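Local coordinates for protein carbohydrate kinase, FGGY (Rhodospirillum rubrum, PDB 3IFR) that probably phosphorylates D-xylulose with ATP as a sugar kinase of the FGGY family, at residues Arg412-Met417 with Thr464-Thr469. Residues are numbered along the deposited sequence; the frame is centred on the assembly and turned at random.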
ATOM      1  N   ARG A 412      -7.350   1.034 -17.330  1.00 32.61           N
ATOM      2  CA  ARG A 412      -8.307   0.668 -18.364  1.00 34.97           C
ATOM      3  C   ARG A 412      -8.802   1.880 -19.165  1.00 34.82           C
ATOM      4  O   ARG A 412      -9.470   1.705 -20.192  1.00 38.57           O
ATOM      5  CB  ARG A 412      -9.499  -0.064 -17.757  1.00 39.18           C
ATOM      6  CG  ARG A 412      -9.253  -1.516 -17.370  1.00 42.26           C
ATOM      7  CD  ARG A 412     -10.502  -2.119 -16.666  1.00 48.27           C
ATOM      8  NE  ARG A 412     -10.452  -2.052 -15.199  1.00 51.33           N
ATOM      9  CZ  ARG A 412      -9.940  -3.011 -14.417  1.00 55.17           C
ATOM     10  NH1 ARG A 412      -9.426  -4.113 -14.964  1.00 56.85           N
ATOM     11  NH2 ARG A 412      -9.929  -2.879 -13.085  1.00 49.34           N
ATOM     12  N   SER A 413      -8.488   3.099 -18.717  1.00 30.81           N
ATOM     13  CA  SER A 413      -8.842   4.292 -19.492  1.00 28.25           C
ATOM     14  C   SER A 413      -7.678   4.844 -20.318  1.00 29.11           C
ATOM     15  O   SER A 413      -6.705   5.394 -19.773  1.00 27.73           O
ATOM     16  CB  SER A 413      -9.416   5.390 -18.601  1.00 28.64           C
ATOM     17  OG  SER A 413      -9.208   6.666 -19.202  1.00 25.76           O
ATOM     18  N   ARG A 414      -7.778   4.704 -21.641  1.00 30.29           N
ATOM     19  CA  ARG A 414      -6.699   5.124 -22.537  1.00 25.79           C
ATOM     20  C   ARG A 414      -6.625   6.644 -22.531  1.00 25.49           C
ATOM     21  O   ARG A 414      -5.555   7.254 -22.706  1.00 21.66           O
ATOM     22  CB  ARG A 414      -6.926   4.582 -23.960  1.00 26.33           C
ATOM     23  CG  ARG A 414      -5.828   4.948 -24.958  1.00 26.83           C
ATOM     24  CD  ARG A 414      -4.435   4.563 -24.413  1.00 27.00           C
ATOM     25  NE  ARG A 414      -3.295   4.976 -25.258  1.00 24.72           N
ATOM     26  CZ  ARG A 414      -2.842   6.228 -25.349  1.00 25.75           C
ATOM     27  NH1 ARG A 414      -3.449   7.211 -24.685  1.00 25.79           N
ATOM     28  NH2 ARG A 414      -1.806   6.509 -26.125  1.00 25.28           N
ATOM     29  N   VAL A 415      -7.771   7.267 -22.325  1.00 23.49           N
ATOM     30  CA  VAL A 415      -7.766   8.709 -22.247  1.00 23.54           C
ATOM     31  C   VAL A 415      -7.046   9.186 -20.986  1.00 23.75           C
ATOM     32  O   VAL A 415      -6.268  10.135 -21.039  1.00 23.09           O
ATOM     33  CB  VAL A 415      -9.185   9.249 -22.301  1.00 25.74           C
ATOM     34  CG1 VAL A 415      -9.176  10.756 -22.291  1.00 23.43           C
ATOM     35  CG2 VAL A 415      -9.858   8.708 -23.581  1.00 27.76           C
ATOM     36  N   TRP A 416      -7.308   8.533 -19.853  1.00 24.30           N
ATOM     37  CA  TRP A 416      -6.736   8.979 -18.592  1.00 21.75           C
ATOM     38  C   TRP A 416      -5.227   8.816 -18.676  1.00 21.93           C
ATOM     39  O   TRP A 416      -4.491   9.725 -18.331  1.00 19.40           O
ATOM     40  CB  TRP A 416      -7.294   8.202 -17.395  1.00 19.28           C
ATOM     41  CG  TRP A 416      -7.198   8.955 -16.091  1.00 24.56           C
ATOM     42  CD1 TRP A 416      -6.815  10.273 -15.905  1.00 21.13           C
ATOM     43  CD2 TRP A 416      -7.533   8.457 -14.783  1.00 24.69           C
ATOM     44  NE1 TRP A 416      -6.859  10.585 -14.572  1.00 21.08           N
ATOM     45  CE2 TRP A 416      -7.312   9.498 -13.870  1.00 22.33           C
ATOM     46  CE3 TRP A 416      -8.002   7.220 -14.307  1.00 24.38           C
ATOM     47  CZ2 TRP A 416      -7.546   9.344 -12.502  1.00 24.29           C
ATOM     48  CZ3 TRP A 416      -8.245   7.075 -12.962  1.00 25.03           C
ATOM     49  CH2 TRP A 416      -8.007   8.128 -12.071  1.00 25.74           C
HETATM   50  N   MSE A 417      -4.786   7.654 -19.158  1.00 22.36           N
HETATM   51  CA  MSE A 417      -3.366   7.350 -19.230  1.00 23.07           C
HETATM   52  C   MSE A 417      -2.624   8.267 -20.227  1.00 22.34           C
HETATM   53  O   MSE A 417      -1.508   8.697 -19.963  1.00 22.28           O
HETATM   54  CB  MSE A 417      -3.160   5.876 -19.551  1.00 22.33           C
HETATM   55  CG  MSE A 417      -3.726   4.947 -18.510  1.00 27.19           C
HETATM   56 SE   MSE A 417      -2.970   5.209 -16.674  1.00 45.00          SE
HETATM   57  CE  MSE A 417      -4.248   6.568 -16.005  1.00 25.41           C
ATOM     58  N   THR A 464       2.133  -7.066 -18.296  1.00 34.36           N
ATOM     59  CA  THR A 464       2.669  -5.829 -18.790  1.00 32.62           C
ATOM     60  C   THR A 464       2.007  -5.463 -20.101  1.00 30.91           C
ATOM     61  O   THR A 464       1.777  -6.280 -20.942  1.00 40.19           O
ATOM     62  CB  THR A 464       4.139  -5.952 -18.982  1.00 36.89           C
ATOM     63  OG1 THR A 464       4.687  -4.680 -19.323  1.00 39.26           O
ATOM     64  CG2 THR A 464       4.385  -6.863 -20.065  1.00 43.04           C
ATOM     65  N   GLY A 465       1.652  -4.221 -20.265  1.00 29.25           N
ATOM     66  CA  GLY A 465       0.885  -3.850 -21.421  1.00 25.40           C
ATOM     67  C   GLY A 465       1.435  -2.728 -22.228  1.00 22.43           C
ATOM     68  O   GLY A 465       2.568  -2.710 -22.530  1.00 29.60           O
ATOM     69  N   GLU A 466       0.593  -1.808 -22.605  1.00 21.13           N
ATOM     70  CA  GLU A 466       1.017  -0.751 -23.487  1.00 20.04           C
ATOM     71  C   GLU A 466       1.888   0.278 -22.778  1.00 20.21           C
ATOM     72  O   GLU A 466       1.544   0.752 -21.688  1.00 19.44           O
ATOM     73  CB  GLU A 466      -0.190  -0.083 -24.126  1.00 19.68           C
ATOM     74  CG  GLU A 466       0.158   1.107 -24.990  1.00 19.01           C
ATOM     75  CD  GLU A 466      -1.078   1.749 -25.650  1.00 21.13           C
ATOM     76  OE1 GLU A 466      -2.213   1.339 -25.368  1.00 25.74           O
ATOM     77  OE2 GLU A 466      -0.922   2.717 -26.409  1.00 23.51           O
ATOM     78  N   LYS A 467       2.991   0.649 -23.421  1.00 15.99           N
ATOM     79  CA  LYS A 467       3.818   1.736 -22.950  1.00 17.60           C
ATOM     80  C   LYS A 467       3.424   2.999 -23.678  1.00 16.60           C
ATOM     81  O   LYS A 467       3.540   3.076 -24.872  1.00 13.31           O
ATOM     82  CB  LYS A 467       5.309   1.427 -23.159  1.00 17.09           C
ATOM     83  CG  LYS A 467       6.254   2.514 -22.708  1.00 15.57           C
ATOM     84  CD  LYS A 467       7.688   1.993 -22.570  1.00 12.99           C
ATOM     85  CE  LYS A 467       8.632   3.090 -22.256  1.00 13.63           C
ATOM     86  NZ  LYS A 467       9.973   2.616 -21.811  1.00 15.86           N
ATOM     87  N   ILE A 468       2.973   4.006 -22.949  1.00 17.40           N
ATOM     88  CA  ILE A 468       2.389   5.149 -23.626  1.00 18.68           C
ATOM     89  C   ILE A 468       3.392   6.272 -23.684  1.00 16.39           C
ATOM     90  O   ILE A 468       3.958   6.575 -22.673  1.00 17.79           O
ATOM     91  CB  ILE A 468       1.123   5.644 -22.867  1.00 19.60           C
ATOM     92  CG1 ILE A 468      -0.005   4.620 -22.992  1.00 17.96           C
ATOM     93  CG2 ILE A 468       0.696   7.002 -23.391  1.00 17.65           C
ATOM     94  CD1 ILE A 468      -1.235   5.021 -22.244  1.00 19.11           C
ATOM     95  N   THR A 469       3.656   6.871 -24.848  1.00 18.00           N
ATOM     96  CA  THR A 469       4.575   8.030 -24.865  1.00 18.63           C
ATOM     97  C   THR A 469       3.839   9.383 -24.816  1.00 16.37           C
ATOM     98  O   THR A 469       2.783   9.573 -25.409  1.00 14.40           O
ATOM     99  CB  THR A 469       5.555   8.065 -26.072  1.00 21.29           C
ATOM    100  OG1 THR A 469       4.803   8.100 -27.296  1.00 26.08           O
ATOM    101  CG2 THR A 469       6.501   6.911 -26.067  1.00 21.77           C
TER
HETATM  102  O   HOH W   1      -3.765   2.775 -27.660  1.00 44.70           O
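In the C-terminal actin-like domain of this FGGY kinase, the first turn of helix 414-424 packs against edge strand 463-468, and Arg-414 and Met-417 meet Glu-466 and Ile-468 there. The example illustrates how one aliphatic side chain can serve two kinds of neighbour, an apolar helix residue and the flat face of a cation. Ile-468 sends its CD1 methyl to CB of selenomethionine Met-417, a tight carbon contact of 3.4 Å. The same methyl lies over one face of the Arg-414 guanidinium, 3.6 Å above its plane and off-centre, nearer its margin, while Ile-468 CG2 approaches Arg-414 NH2 at 3.7 Å. Arg-414 comes to this place because its chain leaves with CG opposite the backbone N and then bends at chi2 (52°), which carries the guanidinium across to the strand. Glu-466 reaches the edge of that group with an extended chain. Its OE2 forms a salt bridge with Arg-414 NE at 3.5 Å, a long and weak hydrogen bond, and the carboxylate is turned 63° from the guanidinium plane. A water bridges the same two atoms, donating to Glu-466 OE2 at 3.1 Å and accepting weakly from Arg-414 NE. Replacing Ile-468 with an alanine would probably leave a gap beside Met-417 CB and take the methyl from one face of the guanidinium, setting Arg-414 freer to turn away from Glu-466. Ser-413 caps the helix start, its OG accepting from Trp-416 N at 2.7 Å. Strand 428-432 lies next to strand 463-468 in the sheet and runs antiparallel to it: Met-417 and Ile-468 both rest on its Leu-430, whereas Trp-416 packs edge-to-face with Phe-265 of strand 260-265, tying the helix to the interior of the same sheet.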